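Local coordinates for branched-chain alpha-ketoacid decarboxylase (PDB 2VBF), which probably decarboxylates branched-chain and aromatic alpha-keto acids to aldehydes, using bound thiamine diphosphate and a magnesium ion, at residues 447-452 with 473-478; 501-506 with 544-549. All coordinates share one frame; numbering follows the deposited sequence.

Both interactions involve one six-stranded parallel sheet of the C-terminal thiamine diphosphate-binding region, their centres about 9 Å apart: interaction 1 pairs two of its strands, and interaction 2 sets loop 501-506 against a third, 542-548. Strand 473-478 is shared ground, pairing with 447-452 on one side and with 542-548 on the other, where Asn478 N lies 2.7 Å from Leu547 O and Ile476 O lies 2.8 Å from Leu547 N, both probable hydrogen bonds. Interaction 1 carries a magnesium ligand, Asp452. Interaction 2 touches the site indirectly: Tyr503 OH, hydrogen-bonded to Gln456, packs 3.5 Å from Asp452 CB, and the Tyr503 side chain comes within about 7 Å of magnesium at the nearest atoms.

Interaction 1. Residues 447-452 with 473-478; sequences LLFIGD and ICFIIN. With MG (magnesium ion), chain E; TPP (thiamine diphosphate), chain F.
Asp452 N donates to Ile477 O (3.0 Å), standing well above the carbonyl plane, while the Asp452 carboxylate reaches magnesium through OD1 at 2.0 Å. With chi1 at 51°, CG is tucked between the backbone N and the carbonyl carbon, which turns OD1 to the metal. Two oxygens of the diphosphate, O2A and O3B, and a water fill three more positions, and Asn479 and Gly481 complete the shell. That water lies 2.7 Å from Ile477 O, to which it probably donates, so the strand end may help to place it. Gly451 CA passes only 3.3 Å from TPP O1A, and helix 452-458 starts immediately after it.

Behind this polar end the strands run parallel in exact register. Leu448 N donates to Ile473 O, and Leu448 O accepts from Phe475 N (2.7 Å); Ile450 repeats the pattern with Phe475 O and Ile477 N. On one face the Phe449 and Phe475 rings run abreast, their planes nearly parallel (4°) but displaced, little of one ring covering the other; the nearest atoms, Phe449 CE1 and Phe475 CD2, are 3.2 Å apart. Leu447 and Ile473 continue this row; Leu448 and Cys474 lie on the other face, against helix 430-440 and Trp544 respectively. The Gly-Asp-Gly beginning at Gly451 and the Asn-Asn ending at Asn479 bracket the classical diphosphate- and magnesium-binding motif of thiamine diphosphate enzymes.

Interaction 2. Residues 501-506 with 544-549; sequences WNYSKL and WIELVL
Glu546 reaches out from its strand to Tyr503 and Ser504, its side chain fully extended (chi1 178°, chi2 179°). Its CB lies 4.2 Å from Ser504 CB, CG comes 4.1 Å from Tyr503 CB, and CD lies 3.8 Å from Tyr503 CB. At the tip, the carboxylate is almost perpendicular to the Tyr503 ring: OE2 approaches the ring edge in its plane, 3.7 Å from CD2. OE1 accepts a hydrogen bond from Ser504 N (3.0 Å) on its anti side, somewhat out of the carboxylate plane. One water joins OE1 to Ser504 OG, and another donates to both OE2 (2.6 Å from the water) and Trp501 O; OE2 also accepts from Asn478 ND2. The carboxylate is thus held by several donors within a buried contact.

Two residues back, Trp544 directs NE1 at Tyr503 O (2.8 Å), which lies nearly in the indole plane. Leu506 N approaches this oxygen from the other face of its carbonyl, and Leu506 CD1 packs on Trp544 CZ2.

The loop lies against Trp544 and Glu546 of strand 542-548 and leads into helix 506-509, with Leu455 of helix 452-458 against Leu506 and Trp544, Ile521 of strand 517-522 against Ser504, and Phe510 of the second subunit meeting Trp501.

Interaction 1. Residues 447-452 with 473-478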
# COMPACT_ATOMS: atom_id res chain seq x y z
N LEU A 447 9.90 17.21 14.74
CA LEU A 447 8.84 16.95 15.69
C LEU A 447 7.63 16.45 14.91
O LEU A 447 7.09 17.17 14.07
CB LEU A 447 8.48 18.23 16.44
CG LEU A 447 9.43 18.64 17.58
CD1 LEU A 447 10.82 19.03 17.08
CD2 LEU A 447 8.81 19.78 18.36
N LEU A 448 7.24 15.19 15.16
CA LEU A 448 6.09 14.55 14.52
C LEU A 448 4.88 14.50 15.44
O LEU A 448 4.98 14.05 16.57
CB LEU A 448 6.43 13.12 14.12
CG LEU A 448 5.30 12.25 13.55
CD1 LEU A 448 4.78 12.85 12.23
CD2 LEU A 448 5.75 10.82 13.37
N PHE A 449 3.74 14.93 14.91
CA PHE A 449 2.46 14.77 15.56
C PHE A 449 1.59 13.90 14.66
O PHE A 449 1.20 14.33 13.57
CB PHE A 449 1.82 16.13 15.80
CG PHE A 449 2.65 17.02 16.69
CD1 PHE A 449 2.51 16.96 18.07
CD2 PHE A 449 3.60 17.86 16.15
CE1 PHE A 449 3.30 17.75 18.89
CE2 PHE A 449 4.38 18.66 16.97
CZ PHE A 449 4.23 18.60 18.35
N ILE A 450 1.32 12.69 15.14
CA ILE A 450 0.54 11.70 14.40
C ILE A 450 -0.51 11.07 15.31
O ILE A 450 -0.24 10.80 16.49
CB ILE A 450 1.47 10.64 13.74
CG1 ILE A 450 0.66 9.71 12.83
CG2 ILE A 450 2.25 9.83 14.79
CD1 ILE A 450 1.54 8.84 11.93
N GLY A 451 -1.70 10.85 14.78
CA GLY A 451 -2.77 10.23 15.53
C GLY A 451 -2.56 8.73 15.68
O GLY A 451 -1.84 8.09 14.91
N ASP A 452 -3.19 8.16 16.71
CA ASP A 452 -3.21 6.72 16.89
C ASP A 452 -3.70 5.95 15.65
O ASP A 452 -3.07 4.99 15.23
CB ASP A 452 -4.03 6.33 18.14
CG ASP A 452 -5.43 6.96 18.21
OD1 ASP A 452 -5.81 7.91 17.47
OD2 ASP A 452 -6.19 6.51 19.09
N ILE A 473 11.57 13.74 17.54
CA ILE A 473 10.68 13.74 18.69
C ILE A 473 9.28 13.43 18.16
O ILE A 473 8.71 14.23 17.40
CB ILE A 473 10.70 15.09 19.43
CG1 ILE A 473 12.13 15.46 19.85
CG2 ILE A 473 9.72 15.06 20.64
CD1 ILE A 473 12.29 16.90 20.33
N CYS A 474 8.76 12.27 18.52
CA CYS A 474 7.50 11.77 17.97
C CYS A 474 6.43 11.79 19.04
O CYS A 474 6.63 11.23 20.12
CB CYS A 474 7.69 10.34 17.48
SG CYS A 474 8.93 10.19 16.20
N PHE A 475 5.32 12.46 18.73
CA PHE A 475 4.15 12.55 19.60
C PHE A 475 3.01 11.76 18.98
O PHE A 475 2.57 12.09 17.87
CB PHE A 475 3.70 13.99 19.80
CG PHE A 475 4.69 14.85 20.51
CD1 PHE A 475 4.74 14.87 21.90
CD2 PHE A 475 5.57 15.64 19.80
CE1 PHE A 475 5.65 15.67 22.56
CE2 PHE A 475 6.50 16.44 20.45
CZ PHE A 475 6.53 16.46 21.84
N ILE A 476 2.53 10.74 19.68
CA ILE A 476 1.41 9.90 19.22
C ILE A 476 0.16 10.34 19.99
O ILE A 476 0.12 10.22 21.22
CB ILE A 476 1.66 8.39 19.43
CG1 ILE A 476 2.96 7.93 18.74
CG2 ILE A 476 0.46 7.56 18.93
CD1 ILE A 476 4.23 8.23 19.48
N ILE A 477 -0.85 10.83 19.28
CA ILE A 477 -2.08 11.29 19.93
C ILE A 477 -3.05 10.12 20.10
O ILE A 477 -3.77 9.75 19.20
CB ILE A 477 -2.74 12.46 19.20
CG1 ILE A 477 -1.75 13.63 19.09
CG2 ILE A 477 -4.00 12.88 19.94
CD1 ILE A 477 -2.32 14.87 18.46
N ASN A 478 -3.04 9.55 21.30
CA ASN A 478 -3.96 8.47 21.61
C ASN A 478 -5.26 9.08 22.13
O ASN A 478 -5.35 9.46 23.31
CB ASN A 478 -3.33 7.53 22.64
CG ASN A 478 -4.30 6.44 23.08
OD1 ASN A 478 -5.47 6.45 22.71
ND2 ASN A 478 -3.81 5.52 23.88
MG MG E . -7.03 9.36 16.93
N1' TPP F . -7.36 6.17 4.53
C2' TPP F . -6.30 6.89 4.05
CM2 TPP F . -5.14 6.15 3.43
N3' TPP F . -6.32 8.26 4.14
C4' TPP F . -7.39 8.92 4.70
N4' TPP F . -7.37 10.23 4.74
C5' TPP F . -8.47 8.19 5.22
C6' TPP F . -8.45 6.81 5.13
C7' TPP F . -9.64 8.88 5.87
N3 TPP F . -9.28 9.52 7.13
C2 TPP F . -8.96 10.86 7.31
S1 TPP F . -8.61 11.31 8.82
C5 TPP F . -8.90 9.79 9.33
C4 TPP F . -9.27 8.90 8.33
CM4 TPP F . -9.60 7.44 8.55
C6 TPP F . -8.77 9.52 10.82
C7 TPP F . -7.39 9.78 11.40
O7 TPP F . -7.47 9.44 12.76
PA TPP F . -6.27 9.73 13.77
O1A TPP F . -4.93 9.50 13.12
O2A TPP F . -6.47 8.84 14.99
O3A TPP F . -6.41 11.31 14.05
PB TPP F . -7.30 12.06 15.18
O1B TPP F . -8.27 12.94 14.44
O2B TPP F . -6.33 12.90 15.96
O3B TPP F . -7.99 11.05 16.06
O HOH W 1 -5.36 10.64 17.19

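Interaction 2. Residues 501-506 with 544-549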
# COMPACT_ATOMS: atom_id res chain seq x y z
N TRP A 501 -3.57 -0.10 20.84
CA TRP A 501 -2.24 -0.62 21.13
C TRP A 501 -1.65 0.09 22.34
O TRP A 501 -2.10 1.16 22.74
CB TRP A 501 -1.31 -0.40 19.94
CG TRP A 501 -1.77 -0.95 18.64
CD1 TRP A 501 -2.82 -1.78 18.42
CD2 TRP A 501 -1.16 -0.71 17.38
NE1 TRP A 501 -2.92 -2.08 17.08
CE2 TRP A 501 -1.91 -1.43 16.41
CE3 TRP A 501 -0.06 0.04 16.96
CZ2 TRP A 501 -1.58 -1.42 15.05
CZ3 TRP A 501 0.26 0.05 15.61
CH2 TRP A 501 -0.50 -0.67 14.67
N ASN A 502 -0.61 -0.52 22.91
CA ASN A 502 0.22 0.12 23.93
C ASN A 502 1.32 0.91 23.22
O ASN A 502 2.45 0.44 23.10
CB ASN A 502 0.79 -0.93 24.89
CG ASN A 502 -0.30 -1.68 25.63
OD1 ASN A 502 -1.17 -1.07 26.26
ND2 ASN A 502 -0.29 -3.00 25.53
N TYR A 503 0.96 2.10 22.76
CA TYR A 503 1.81 2.89 21.83
C TYR A 503 3.19 3.16 22.40
O TYR A 503 4.17 3.07 21.69
CB TYR A 503 1.10 4.19 21.41
CG TYR A 503 -0.22 3.89 20.73
CD1 TYR A 503 -0.25 3.34 19.46
CD2 TYR A 503 -1.42 4.10 21.39
CE1 TYR A 503 -1.46 3.02 18.84
CE2 TYR A 503 -2.63 3.79 20.79
CZ TYR A 503 -2.65 3.24 19.51
OH TYR A 503 -3.85 2.91 18.93
N SER A 504 3.28 3.46 23.70
CA SER A 504 4.56 3.80 24.32
C SER A 504 5.56 2.63 24.33
O SER A 504 6.78 2.84 24.43
CB SER A 504 4.35 4.34 25.74
OG SER A 504 4.01 3.30 26.63
N LYS A 505 5.05 1.40 24.20
CA LYS A 505 5.87 0.20 24.23
C LYS A 505 6.34 -0.27 22.85
O LYS A 505 7.09 -1.24 22.75
CB LYS A 505 5.11 -0.92 24.93
CG LYS A 505 4.63 -0.59 26.34
CD LYS A 505 5.74 -0.09 27.26
CE LYS A 505 5.17 0.26 28.63
NZ LYS A 505 6.24 0.71 29.58
N LEU A 506 5.93 0.42 21.79
CA LEU A 506 6.34 0.04 20.44
C LEU A 506 7.87 0.01 20.22
O LEU A 506 8.40 -0.98 19.71
CB LEU A 506 5.62 0.91 19.39
CG LEU A 506 4.13 0.56 19.21
CD1 LEU A 506 3.39 1.68 18.47
CD2 LEU A 506 3.94 -0.81 18.50
N TRP A 544 9.68 9.05 21.93
CA TRP A 544 8.44 8.40 21.51
C TRP A 544 7.41 8.62 22.63
O TRP A 544 7.43 7.94 23.66
CB TRP A 544 8.70 6.92 21.29
CG TRP A 544 7.60 6.18 20.62
CD1 TRP A 544 6.64 5.40 21.21
CD2 TRP A 544 7.34 6.13 19.21
NE1 TRP A 544 5.81 4.86 20.25
CE2 TRP A 544 6.21 5.30 19.02
CE3 TRP A 544 7.94 6.72 18.09
CZ2 TRP A 544 5.68 5.04 17.75
CZ3 TRP A 544 7.41 6.45 16.83
CH2 TRP A 544 6.29 5.61 16.68
N ILE A 545 6.53 9.60 22.42
CA ILE A 545 5.71 10.15 23.47
C ILE A 545 4.25 9.92 23.18
O ILE A 545 3.68 10.53 22.27
CB ILE A 545 5.98 11.66 23.63
CG1 ILE A 545 7.46 11.91 23.95
CG2 ILE A 545 5.07 12.28 24.68
CD1 ILE A 545 7.93 13.32 23.59
N GLU A 546 3.62 9.06 23.99
CA GLU A 546 2.20 8.79 23.86
C GLU A 546 1.43 9.87 24.62
O GLU A 546 1.53 9.95 25.85
CB GLU A 546 1.86 7.39 24.36
CG GLU A 546 0.36 7.06 24.31
CD GLU A 546 0.03 5.67 24.79
OE1 GLU A 546 0.97 4.87 25.03
OE2 GLU A 546 -1.18 5.38 24.90
N LEU A 547 0.68 10.69 23.89
CA LEU A 547 -0.20 11.71 24.49
C LEU A 547 -1.59 11.13 24.62
O LEU A 547 -2.14 10.61 23.64
CB LEU A 547 -0.26 12.97 23.63
CG LEU A 547 1.08 13.63 23.28
CD1 LEU A 547 0.83 14.84 22.38
CD2 LEU A 547 1.86 14.02 24.54
N VAL A 548 -2.18 11.22 25.81
CA VAL A 548 -3.55 10.76 26.00
C VAL A 548 -4.51 11.96 26.00
O VAL A 548 -4.36 12.91 26.78
CB VAL A 548 -3.72 9.93 27.30
CG1 VAL A 548 -5.16 9.44 27.42
CG2 VAL A 548 -2.75 8.75 27.30
N LEU A 549 -5.48 11.92 25.09
CA LEU A 549 -6.49 12.95 24.96
C LEU A 549 -7.86 12.31 24.75
O LEU A 549 -7.96 11.16 24.33
CB LEU A 549 -6.15 13.90 23.81
CG LEU A 549 -5.04 14.90 24.16
CD1 LEU A 549 -3.68 14.44 23.64
CD2 LEU A 549 -5.37 16.30 23.67
O HOH W 2 -1.78 2.83 24.95
O HOH W 3 1.50 2.51 26.22